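Local coordinates for protein metallo-beta-lactamase (Simiduia agarivorans, PDB 6MFI) that probably hydrolyses beta-lactam antibiotics at a site built around two zinc ions, as a metallo-beta-lactamase of subclass B3, at residues Ile88-Ile93 with Phe98-Val103; Ile67-Asp72 with Val76-Gly81; Pro186-Gly191 with Ser215-Glu220; Tyr222-Asn225 with Glu229-Gln232. All coordinates share one frame; numbering follows the deposited sequence. Where two conformers were deposited one is given.

Contact 1: residues Ile88-Ile93 with Phe98-Val103; sequences IVRDNI and FSLSDV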
loop_
_atom_site.group_PDB
_atom_site.type_symbol
_atom_site.label_atom_id
_atom_site.label_comp_id
_atom_site.label_asym_id
_atom_site.label_seq_id
_atom_site.Cartn_x
_atom_site.Cartn_y
_atom_site.Cartn_z
ATOM N N ILE A 88 -8.644 -7.891 11.141
ATOM C CA ILE A 88 -9.074 -8.618 9.951
ATOM C C ILE A 88 -7.867 -9.162 9.195
ATOM O O ILE A 88 -7.904 -10.278 8.662
ATOM C CB ILE A 88 -9.945 -7.710 9.065
ATOM C CG1 ILE A 88 -11.226 -7.323 9.806
ATOM C CG2 ILE A 88 -10.276 -8.395 7.747
ATOM C CD1 ILE A 88 -11.721 -5.930 9.489
ATOM N N VAL A 89 -6.780 -8.390 9.139
ATOM C CA VAL A 89 -5.566 -8.858 8.477
ATOM C C VAL A 89 -4.999 -10.069 9.205
ATOM O O VAL A 89 -4.600 -11.059 8.578
ATOM C CB VAL A 89 -4.535 -7.716 8.386
ATOM C CG1 VAL A 89 -3.184 -8.249 7.927
ATOM C CG2 VAL A 89 -5.034 -6.628 7.448
ATOM N N ARG A 90 -4.961 -10.012 10.538
ATOM C CA ARG A 90 -4.520 -11.160 11.323
ATOM C C ARG A 90 -5.398 -12.375 11.059
ATOM O O ARG A 90 -4.896 -13.496 10.910
ATOM C CB ARG A 90 -4.538 -10.810 12.811
ATOM C CG ARG A 90 -3.171 -10.682 13.448
ATOM C CD ARG A 90 -3.273 -10.732 14.963
ATOM N NE ARG A 90 -4.093 -9.648 15.501
ATOM C CZ ARG A 90 -5.302 -9.818 16.029
ATOM N NH1 ARG A 90 -5.836 -11.029 16.094
ATOM N NH2 ARG A 90 -5.979 -8.776 16.494
ATOM N N ASP A 91 -6.716 -12.173 10.999
ATOM C CA ASP A 91 -7.613 -13.279 10.698
ATOM C C ASP A 91 -7.379 -13.813 9.291
ATOM O O ASP A 91 -7.352 -15.028 9.084
ATOM C CB ASP A 91 -9.064 -12.834 10.868
ATOM C CG ASP A 91 -10.037 -13.995 10.866
ATOM O OD1 ASP A 91 -9.724 -15.055 11.441
ATOM O OD2 ASP A 91 -11.123 -13.841 10.268
ATOM N N ASN A 92 -7.182 -12.925 8.314
ATOM C CA ASN A 92 -7.056 -13.367 6.927
ATOM C C ASN A 92 -5.777 -14.168 6.707
ATOM O O ASN A 92 -5.761 -15.112 5.909
ATOM C CB ASN A 92 -7.105 -12.162 5.984
ATOM C CG ASN A 92 -8.515 -11.675 5.740
ATOM O OD1 ASN A 92 -9.486 -12.355 6.077
ATOM N ND2 ASN A 92 -8.640 -10.486 5.163
ATOM N N ILE A 93 -4.695 -13.801 7.395
ATOM C CA ILE A 93 -3.455 -14.564 7.291
ATOM C C ILE A 93 -3.657 -15.976 7.828
ATOM O O ILE A 93 -3.158 -16.954 7.256
ATOM C CB ILE A 93 -2.313 -13.833 8.023
ATOM C CG1 ILE A 93 -1.998 -12.507 7.328
ATOM C CG2 ILE A 93 -1.067 -14.705 8.093
ATOM C CD1 ILE A 93 -0.958 -11.673 8.044
ATOM N N PHE A 98 -1.244 -19.431 7.016
ATOM C CA PHE A 98 0.098 -18.928 7.266
ATOM C C PHE A 98 0.237 -18.473 8.713
ATOM O O PHE A 98 -0.706 -17.956 9.318
ATOM C CB PHE A 98 0.432 -17.775 6.319
ATOM C CG PHE A 98 0.459 -18.171 4.871
ATOM C CD1 PHE A 98 1.418 -19.052 4.399
ATOM C CD2 PHE A 98 -0.474 -17.664 3.981
ATOM C CE1 PHE A 98 1.446 -19.420 3.066
ATOM C CE2 PHE A 98 -0.451 -18.029 2.648
ATOM C CZ PHE A 98 0.510 -18.908 2.190
ATOM N N SER A 99 1.432 -18.675 9.264
ATOM C CA SER A 99 1.715 -18.297 10.640
ATOM C C SER A 99 2.066 -16.817 10.718
ATOM O O SER A 99 2.855 -16.314 9.911
ATOM C CB SER A 99 2.858 -19.143 11.198
ATOM O OG SER A 99 3.346 -18.606 12.414
ATOM N N LEU A 100 1.479 -16.119 11.693
ATOM C CA LEU A 100 1.783 -14.701 11.864
ATOM C C LEU A 100 3.231 -14.496 12.291
ATOM O O LEU A 100 3.879 -13.534 11.864
ATOM C CB LEU A 100 0.830 -14.073 12.881
ATOM C CG LEU A 100 0.987 -12.561 13.057
ATOM C CD1 LEU A 100 0.532 -11.824 11.806
ATOM C CD2 LEU A 100 0.234 -12.062 14.281
ATOM N N SER A 101 3.757 -15.393 13.129
ATOM C CA SER A 101 5.151 -15.299 13.542
ATOM C C SER A 101 6.113 -15.510 12.381
ATOM O O SER A 101 7.280 -15.115 12.479
ATOM C CB SER A 101 5.443 -16.309 14.652
ATOM O OG SER A 101 5.117 -17.624 14.240
ATOM N N ASP A 102 5.654 -16.126 11.290
ATOM C CA ASP A 102 6.474 -16.259 10.093
ATOM C C ASP A 102 6.563 -14.966 9.295
ATOM O O ASP A 102 7.400 -14.872 8.391
ATOM C CB ASP A 102 5.934 -17.380 9.203
ATOM C CG ASP A 102 6.238 -18.757 9.756
ATOM O OD1 ASP A 102 7.139 -18.865 10.616
ATOM O OD2 ASP A 102 5.582 -19.731 9.331
ATOM N N VAL A 103 5.727 -13.975 9.598
ATOM C CA VAL A 103 5.868 -12.651 9.001
ATOM C C VAL A 103 7.087 -11.988 9.634
ATOM O O VAL A 103 7.061 -11.621 10.812
ATOM C CB VAL A 103 4.606 -11.804 9.197
ATOM C CG1 VAL A 103 4.774 -10.445 8.536
ATOM C CG2 VAL A 103 3.390 -12.527 8.642
#

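Contact 2: residues Ile67-Asp72 with Val76-Gly81; sequences ILITGD and VLIDSG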
loop_
_atom_site.group_PDB
_atom_site.type_symbol
_atom_site.label_atom_id
_atom_site.label_comp_id
_atom_site.label_asym_id
_atom_site.label_seq_id
_atom_site.Cartn_x
_atom_site.Cartn_y
_atom_site.Cartn_z
ATOM N N ILE A 67 -0.988 -6.599 1.654
ATOM C CA ILE A 67 -0.376 -7.527 0.710
ATOM C C ILE A 67 0.569 -8.446 1.471
ATOM O O ILE A 67 1.515 -7.980 2.119
ATOM C CB ILE A 67 0.362 -6.782 -0.412
ATOM C CG1 ILE A 67 -0.566 -5.757 -1.067
ATOM C CG2 ILE A 67 0.895 -7.763 -1.443
ATOM C CD1 ILE A 67 -1.851 -6.352 -1.602
ATOM N N LEU A 68 0.318 -9.750 1.382
ATOM C CA LEU A 68 1.155 -10.770 1.999
ATOM C C LEU A 68 1.952 -11.489 0.919
ATOM O O LEU A 68 1.375 -11.999 -0.049
ATOM C CB LEU A 68 0.307 -11.772 2.787
ATOM C CG LEU A 68 1.060 -12.891 3.512
ATOM C CD1 LEU A 68 1.784 -12.360 4.745
ATOM C CD2 LEU A 68 0.111 -14.018 3.886
ATOM N N ILE A 69 3.270 -11.526 1.087
ATOM C CA ILE A 69 4.175 -12.184 0.150
ATOM C C ILE A 69 4.957 -13.235 0.923
ATOM O O ILE A 69 5.735 -12.898 1.823
ATOM C CB ILE A 69 5.118 -11.180 -0.531
ATOM C CG1 ILE A 69 4.307 -10.111 -1.264
ATOM C CG2 ILE A 69 6.051 -11.898 -1.495
ATOM C CD1 ILE A 69 4.983 -8.766 -1.320
ATOM N N THR A 70 4.754 -14.502 0.570
ATOM C CA THR A 70 5.302 -15.624 1.317
ATOM C C THR A 70 6.584 -16.134 0.671
ATOM O O THR A 70 6.708 -16.156 -0.556
ATOM C CB THR A 70 4.284 -16.762 1.408
ATOM O OG1 THR A 70 4.022 -17.276 0.094
ATOM C CG2 THR A 70 2.985 -16.262 2.017
ATOM N N GLY A 71 7.533 -16.557 1.511
ATOM C CA GLY A 71 8.790 -17.103 1.044
ATOM C C GLY A 71 9.224 -18.274 1.905
ATOM O O GLY A 71 8.542 -18.650 2.859
ATOM N N ASP A 72 10.377 -18.843 1.548
ATOM C CA ASP A 72 10.896 -20.004 2.260
ATOM C C ASP A 72 11.544 -19.650 3.593
ATOM O O ASP A 72 11.792 -20.554 4.399
ATOM C CB ASP A 72 11.909 -20.757 1.392
ATOM C CG ASP A 72 12.866 -19.830 0.667
ATOM O OD1 ASP A 72 12.816 -19.784 -0.578
ATOM O OD2 ASP A 72 13.667 -19.151 1.342
ATOM N N VAL A 76 6.716 -11.336 3.963
ATOM C CA VAL A 76 6.697 -9.881 4.026
ATOM C C VAL A 76 5.247 -9.427 3.942
ATOM O O VAL A 76 4.474 -9.937 3.123
ATOM C CB VAL A 76 7.539 -9.247 2.900
ATOM C CG1 VAL A 76 7.502 -7.731 2.996
ATOM C CG2 VAL A 76 8.972 -9.755 2.960
ATOM N N LEU A 77 4.877 -8.478 4.797
ATOM C CA LEU A 77 3.513 -7.966 4.855
ATOM C C LEU A 77 3.552 -6.456 4.692
ATOM O O LEU A 77 4.215 -5.763 5.472
ATOM C CB LEU A 77 2.834 -8.352 6.171
ATOM C CG LEU A 77 1.423 -7.805 6.398
ATOM C CD1 LEU A 77 0.461 -8.367 5.367
ATOM C CD2 LEU A 77 0.951 -8.125 7.806
ATOM N N ILE A 78 2.850 -5.948 3.684
ATOM C CA ILE A 78 2.781 -4.517 3.413
ATOM C C ILE A 78 1.452 -3.988 3.931
ATOM O O ILE A 78 0.392 -4.560 3.642
ATOM C CB ILE A 78 2.945 -4.219 1.914
ATOM C CG1 ILE A 78 4.057 -5.080 1.313
ATOM C CG2 ILE A 78 3.237 -2.741 1.695
ATOM C CD1 ILE A 78 4.041 -5.123 -0.198
ATOM N N ASP A 79 1.515 -2.902 4.706
ATOM C CA ASP A 79 0.354 -2.202 5.250
ATOM C C ASP A 79 -0.376 -3.035 6.298
ATOM O O ASP A 79 -0.299 -4.268 6.301
ATOM C CB ASP A 79 -0.607 -1.788 4.132
ATOM C CG ASP A 79 -0.143 -0.549 3.394
ATOM O OD1 ASP A 79 0.791 0.120 3.884
ATOM O OD2 ASP A 79 -0.712 -0.242 2.327
ATOM N N SER A 80 -1.093 -2.354 7.192
ATOM C CA SER A 80 -1.804 -2.993 8.288
ATOM C C SER A 80 -3.277 -2.629 8.361
ATOM O O SER A 80 -4.020 -3.294 9.091
ATOM C CB SER A 80 -1.150 -2.624 9.629
ATOM O OG SER A 80 -1.354 -1.251 9.924
ATOM N N GLY A 81 -3.720 -1.605 7.641
ATOM C CA GLY A 81 -5.037 -1.057 7.880
ATOM C C GLY A 81 -5.056 -0.309 9.205
ATOM O O GLY A 81 -4.025 -0.012 9.806
#

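Contact 3: residues Pro186-Gly191 with Ser215-Glu220; sequences PGHTPG and SPVSAE. With ZN (zinc ion), chain C.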
loop_
_atom_site.group_PDB
_atom_site.type_symbol
_atom_site.label_atom_id
_atom_site.label_comp_id
_atom_site.label_asym_id
_atom_site.label_seq_id
_atom_site.Cartn_x
_atom_site.Cartn_y
_atom_site.Cartn_z
ATOM N N PRO A 186 6.294 10.379 -3.103
ATOM C CA PRO A 186 5.573 11.262 -2.184
ATOM C C PRO A 186 4.514 12.069 -2.928
ATOM O O PRO A 186 4.299 11.911 -4.127
ATOM C CB PRO A 186 6.680 12.155 -1.625
ATOM C CG PRO A 186 7.654 12.254 -2.742
ATOM C CD PRO A 186 7.617 10.923 -3.458
ATOM N N GLY A 187 3.856 12.955 -2.187
ATOM C CA GLY A 187 2.767 13.741 -2.731
ATOM C C GLY A 187 1.508 13.591 -1.904
ATOM O O GLY A 187 0.999 14.567 -1.345
ATOM N N HIS A 188 0.996 12.362 -1.819
ATOM C CA HIS A 188 -0.085 12.084 -0.880
ATOM C C HIS A 188 0.399 12.224 0.557
ATOM O O HIS A 188 -0.307 12.780 1.407
ATOM C CB HIS A 188 -0.646 10.685 -1.132
ATOM C CG HIS A 188 -1.838 10.352 -0.294
ATOM N ND1 HIS A 188 -3.108 10.790 -0.600
ATOM C CD2 HIS A 188 -1.954 9.623 0.841
ATOM C CE1 HIS A 188 -3.956 10.345 0.310
ATOM N NE2 HIS A 188 -3.281 9.634 1.195
ATOM N N THR A 189 1.592 11.720 0.844
ATOM C CA THR A 189 2.288 11.911 2.106
ATOM C C THR A 189 3.749 12.183 1.791
ATOM O O THR A 189 4.222 11.857 0.697
ATOM C CB THR A 189 2.180 10.684 3.025
ATOM O OG1 THR A 189 2.916 9.596 2.455
ATOM C CG2 THR A 189 0.729 10.270 3.229
ATOM N N PRO A 190 4.489 12.791 2.722
ATOM C CA PRO A 190 5.925 13.000 2.472
ATOM C C PRO A 190 6.715 11.709 2.341
ATOM O O PRO A 190 7.684 11.665 1.575
ATOM C CB PRO A 190 6.381 13.819 3.691
ATOM C CG PRO A 190 5.310 13.628 4.719
ATOM C CD PRO A 190 4.040 13.471 3.949
ATOM N N GLY A 191 6.330 10.654 3.056
ATOM C CA GLY A 191 7.101 9.425 3.044
ATOM C C GLY A 191 6.409 8.246 2.394
ATOM O O GLY A 191 6.619 7.099 2.801
ATOM N N SER A 215 -2.954 10.253 -4.338
ATOM C CA SER A 215 -4.057 11.164 -4.611
ATOM C C SER A 215 -3.738 12.563 -4.089
ATOM O O SER A 215 -3.253 12.711 -2.963
ATOM C CB SER A 215 -5.344 10.655 -3.967
ATOM O OG SER A 215 -5.135 10.363 -2.597
ATOM N N PRO A 216 -4.007 13.603 -4.895
ATOM C CA PRO A 216 -3.854 15.005 -4.481
ATOM C C PRO A 216 -4.950 15.479 -3.526
ATOM O O PRO A 216 -5.576 16.522 -3.732
ATOM C CB PRO A 216 -3.903 15.757 -5.814
ATOM C CG PRO A 216 -4.750 14.894 -6.694
ATOM C CD PRO A 216 -4.449 13.476 -6.293
ATOM N N VAL A 217 -5.198 14.693 -2.484
ATOM C CA VAL A 217 -6.171 15.027 -1.461
ATOM C C VAL A 217 -5.412 15.528 -0.241
ATOM O O VAL A 217 -4.242 15.199 -0.019
ATOM C CB VAL A 217 -7.071 13.818 -1.112
ATOM C CG1 VAL A 217 -6.303 12.803 -0.277
ATOM C CG2 VAL A 217 -8.344 14.267 -0.409
ATOM N N SER A 218 -6.084 16.344 0.565
ATOM C CA SER A 218 -5.448 16.983 1.706
ATOM C C SER A 218 -6.532 17.442 2.672
ATOM O O SER A 218 -7.729 17.299 2.409
ATOM C CB SER A 218 -4.577 18.156 1.256
ATOM O OG SER A 218 -5.375 19.278 0.921
ATOM N N ALA A 219 -6.096 17.996 3.798
ATOM C CA ALA A 219 -7.009 18.641 4.724
ATOM C C ALA A 219 -7.430 19.999 4.176
ATOM O O ALA A 219 -6.713 20.624 3.389
ATOM C CB ALA A 219 -6.363 18.805 6.100
ATOM N N GLU A 220 -8.608 20.453 4.597
ATOM C CA GLU A 220 -9.146 21.711 4.099
ATOM C C GLU A 220 -8.309 22.876 4.614
ATOM O O GLU A 220 -8.208 23.091 5.827
ATOM C CB GLU A 220 -10.605 21.867 4.517
ATOM C CG GLU A 220 -11.300 23.060 3.888
ATOM C CD GLU A 220 -12.776 23.114 4.220
ATOM O OE1 GLU A 220 -13.218 22.333 5.087
ATOM O OE2 GLU A 220 -13.494 23.932 3.609
HETATM ZN ZN ZN C . -3.689 8.453 2.800
HETATM O O HOH W 1 -2.921 13.437 1.394
HETATM O O HOH W 2 -5.500 7.713 3.109
#

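Contact 4: residues Tyr222-Asn225 with Glu229-Gln232; sequences YRFN and EYLQ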
loop_
_atom_site.group_PDB
_atom_site.type_symbol
_atom_site.label_atom_id
_atom_site.label_comp_id
_atom_site.label_asym_id
_atom_site.label_seq_id
_atom_site.Cartn_x
_atom_site.Cartn_y
_atom_site.Cartn_z
ATOM N N TYR A 222 -4.974 23.288 3.353
ATOM C CA TYR A 222 -3.561 22.945 3.222
ATOM C C TYR A 222 -2.940 23.597 1.992
ATOM O O TYR A 222 -1.847 24.168 2.069
ATOM C CB TYR A 222 -3.396 21.427 3.163
ATOM C CG TYR A 222 -2.057 20.983 2.629
ATOM C CD1 TYR A 222 -0.893 21.188 3.358
ATOM C CD2 TYR A 222 -1.953 20.373 1.388
ATOM C CE1 TYR A 222 0.335 20.787 2.869
ATOM C CE2 TYR A 222 -0.732 19.968 0.890
ATOM C CZ TYR A 222 0.409 20.177 1.634
ATOM O OH TYR A 222 1.627 19.776 1.137
ATOM N N ARG A 223 -3.643 23.537 0.855
ATOM C CA ARG A 223 -3.236 24.094 -0.438
ATOM C C ARG A 223 -1.919 23.513 -0.938
ATOM O O ARG A 223 -0.871 23.671 -0.304
ATOM C CB ARG A 223 -3.156 25.629 -0.400
ATOM C CG ARG A 223 -3.896 26.318 0.751
ATOM C CD ARG A 223 -5.409 26.153 0.672
ATOM N NE ARG A 223 -5.949 26.499 -0.637
ATOM C CZ ARG A 223 -7.149 26.123 -1.067
ATOM N NH1 ARG A 223 -7.932 25.390 -0.289
ATOM N NH2 ARG A 223 -7.569 26.484 -2.270
ATOM N N PHE A 224 -1.966 22.867 -2.107
ATOM C CA PHE A 224 -0.784 22.204 -2.648
ATOM C C PHE A 224 0.223 23.207 -3.202
ATOM O O PHE A 224 1.430 23.070 -2.973
ATOM C CB PHE A 224 -1.195 21.213 -3.736
ATOM C CG PHE A 224 -1.173 19.777 -3.292
ATOM C CD1 PHE A 224 -2.267 19.218 -2.650
ATOM C CD2 PHE A 224 -0.059 18.984 -3.519
ATOM C CE1 PHE A 224 -2.249 17.899 -2.246
ATOM C CE2 PHE A 224 -0.036 17.665 -3.115
ATOM C CZ PHE A 224 -1.132 17.121 -2.478
ATOM N N ASN A 225 -0.252 24.222 -3.927
ATOM C CA ASN A 225 0.618 25.161 -4.630
ATOM C C ASN A 225 1.517 25.976 -3.709
ATOM O O ASN A 225 2.348 26.732 -4.220
ATOM C CB ASN A 225 -0.222 26.109 -5.486
ATOM C CG ASN A 225 -0.884 27.197 -4.668
ATOM O OD1 ASN A 225 -0.328 28.281 -4.503
ATOM N ND2 ASN A 225 -2.071 26.912 -4.140
ATOM N N GLU A 229 8.536 22.833 -3.432
ATOM C CA GLU A 229 9.531 21.808 -3.145
ATOM C C GLU A 229 8.880 20.436 -3.017
ATOM O O GLU A 229 9.513 19.416 -3.311
ATOM C CB GLU A 229 10.296 22.174 -1.871
ATOM C CG GLU A 229 9.595 21.791 -0.552
ATOM C CD GLU A 229 8.526 22.785 -0.125
ATOM O OE1 GLU A 229 7.575 22.367 0.565
ATOM O OE2 GLU A 229 8.604 23.961 -0.519
ATOM N N TYR A 230 7.600 20.399 -2.645
ATOM C CA TYR A 230 6.868 19.155 -2.451
ATOM C C TYR A 230 6.276 18.615 -3.743
ATOM O O TYR A 230 6.018 17.410 -3.832
ATOM C CB TYR A 230 5.761 19.384 -1.419
ATOM C CG TYR A 230 5.024 18.154 -0.946
ATOM C CD1 TYR A 230 5.650 17.209 -0.144
ATOM C CD2 TYR A 230 3.684 17.964 -1.259
ATOM C CE1 TYR A 230 4.970 16.096 0.308
ATOM C CE2 TYR A 230 2.999 16.857 -0.812
ATOM C CZ TYR A 230 3.648 15.927 -0.029
ATOM O OH TYR A 230 2.967 14.825 0.420
ATOM N N LEU A 231 6.067 19.472 -4.744
ATOM C CA LEU A 231 5.450 19.067 -6.003
ATOM C C LEU A 231 6.451 18.537 -7.019
ATOM O O LEU A 231 6.106 17.654 -7.811
ATOM C CB LEU A 231 4.674 20.238 -6.620
ATOM C CG LEU A 231 3.321 20.651 -6.023
ATOM C CD1 LEU A 231 3.408 21.087 -4.566
ATOM C CD2 LEU A 231 2.709 21.757 -6.866
ATOM N N GLN A 232 7.679 19.062 -7.024
ATOM C CA GLN A 232 8.696 18.540 -7.931
ATOM C C GLN A 232 9.061 17.105 -7.573
ATOM O O GLN A 232 9.278 16.273 -8.463
ATOM C CB GLN A 232 9.933 19.437 -7.906
ATOM C CG GLN A 232 9.669 20.858 -8.379
ATOM C CD GLN A 232 10.892 21.746 -8.272
ATOM O OE1 GLN A 232 10.854 22.921 -8.640
ATOM N NE2 GLN A 232 11.986 21.190 -7.766
#

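Contact 1: residues Ile88-Ile93 with Phe98-Val103
I93, near the end of helix 85-95, meets F98 and L100 in the connection that leads on to strand 103-107, so this is the return half of a beta-alpha-beta crossover starting from strand 74-78. The two pieces are tied by one backbone hydrogen bond, F98 N to I93 O at 3.1 Å. Around that bond I93 uses both branches. Its CG2 lies anti to the backbone N (CG1, with chi1 -65°, takes the place beside that N), and this sets CG2 3.8 Å from F98 CB, the side chains crossing at about a right angle. The other branch ends in CD1, which packs 4.0 Å from L100 CD1. L100 is forked across the helix flank: its second methyl, CD2, rests 3.8 Å from R90 CG and is just as near CD, so the aliphatic part of the arginine covers it. V103 CG2 adds a looser touch on I93 CD1. Helix 119-126 packs alongside, L125 meeting both R90 and L100, while I93 and V103 both lean on L77 of strand 74-78. The F98 ring heads for the sheet, edge-to-face with Y57.

Contact 2: residues Ile67-Asp72 with Val76-Gly81
I67 and I78, and likewise I69 and V76, are antiparallel hydrogen-bonded pairs of a beta hairpin, with the non-hydrogen-bonded pair L68-L77 between them and short strand axes 4.9 Å apart at 169°. The pair at I69 and V76 is the tighter one, with I69 N to V76 O and V76 N to I69 O both 2.8 Å. In the other pair, I78 N reaches I67 O at 2.9 Å, and I67 N to I78 O is longer, at 3.2 Å, and the most bent.

The isoleucines and V76 share one face. There I78 does most of the touching through its far methyl: CD1 is 3.9 Å from I69 CD1 and 4.0 Å from I67 CB, so it bridges two alternate residues of the neighbouring strand. Its CG1 lies anti to the carbonyl carbon, a little rotated at chi1 -42°, which, with an extended chi2, carries CD1 toward that strand. I69 and I78 meet there at a slant, methyl against methyl. The leucines occupy the other face. L77, with CG anti to the backbone N (chi1 176°), turns CD1 back over the partner strand to lie 3.4 Å from I67 O, and the same methyl approaches L68 CD1 more loosely, at 4.3 Å.

In the fold the hairpin sits between strand 56-58 and strand 103-107, which runs parallel to 74-78. The isoleucine face is covered by the second sheet, with W197 on I67, I69 and I78 and with L178 and L180 on V76 and I69. On the leucine face F98 packs against L68.

Contact 3: residues Pro186-Gly191 with Ser215-Glu220
H188 is held at both ring nitrogens: NE2 binds a zinc ion at 2.0 Å, while ND1 donates a hydrogen bond to the backbone carbonyl of S215, with ND1 to O 3.0 Å. That bond is in the carbonyl plane, on a lone pair of the oxygen, and nearly in the imidazole plane too, only 5° out of it. Between them, metal and carbonyl fix the rotation of the ring, and the carbonyl acts as a second-shell partner that orients a first-shell ligand. The torsion that makes this possible puts CG anti to the backbone N (chi1 -175°), swinging the ring away from that N, so that it stands between the metal and S215. V217 supplies an apolar neighbour at the ring's edge, CG1 meeting H188 CE1 at 3.4 Å near the ring plane. A water joins the two loops as well. It donates to H188 O at 2.7 Å and to V217 O at 2.6 Å, and lies over one face of the imidazole, toward the rim. The zinc ion also carries a water at 2.0 Å and is completed by H110 and H112. The loop of H188 is further anchored by E111, whose carboxylate takes G191 N and T189 OG1. Three histidines round one metal, the last of them on a loop between two strands of the second sheet, are the first zinc site of the metallo-beta-lactamase fold.

Contact 4: residues Tyr222-Asn225 with Glu229-Gln232
Y222, F224, Y230 and L231 meet where the loop 222-225 folds back on the first turns of helix 228-242, and no hydrogen bond crosses between the two pieces. Y222 has CG anti to its backbone N (chi1 163°), and its ring reaches out until the hydroxyl comes obliquely onto the CD2-CE2 bond of the other tyrosine, OH to Y230 CD2 at 3.6 Å; the two side chains cross at about a right angle. F224 meets the helix with the CD2-CE2 flank of its ring. At chi1 -103° it is well away from a staggered position, and the turn brings CE2 to 3.9 Å from Y230 CE2, with that F224 carbon lying in the plane of the Y230 ring, at its edge. Y222 also covers F224 within the loop: its CE2 stands 3.9 Å above one face of the phenylalanine, toward the rim. L231 comes in from the next helix position. Its methyl CD1 lies at the edge of the F224 ring, 4.2 Å from CD2, and presses closer still on the backbone, at 3.2 Å from F224 O, which makes this the tightest point of the contact.

Y230 is polar at its far end, and there the hydroxyl bonds to G187 O in the loop of a zinc ligand. L290 of helix 274-291 packs against both F224 and L231, and P150 lies on both tyrosines. Plain aromatic and aliphatic packing thus joins the loop to the start of helix 228-242, near the first zinc site of this metallo-beta-lactamase fold.

In the fold
Along the chain the order is contact 2, contact 1, contact 3, contact 4, each closing before the next opens. Contacts 2 and 1, with centres 9 Å apart, touch and share the seven-stranded sheet: strand 74-78 leaves the hairpin, helix 85-95 follows and the chain returns as strand 103-107. Contacts 3 and 4 are equally close to each other but lie on the opposite side of the chain's centre, among the loops around the five-stranded sheet and helix 228-242; contact 1 is about 38 Å from contact 4, centre to centre. Contact 3 carries one of the zinc ligands, H188, contact 4 adjoins it, and contacts 1 and 2 build the seven-stranded sheet and the helix packed on it.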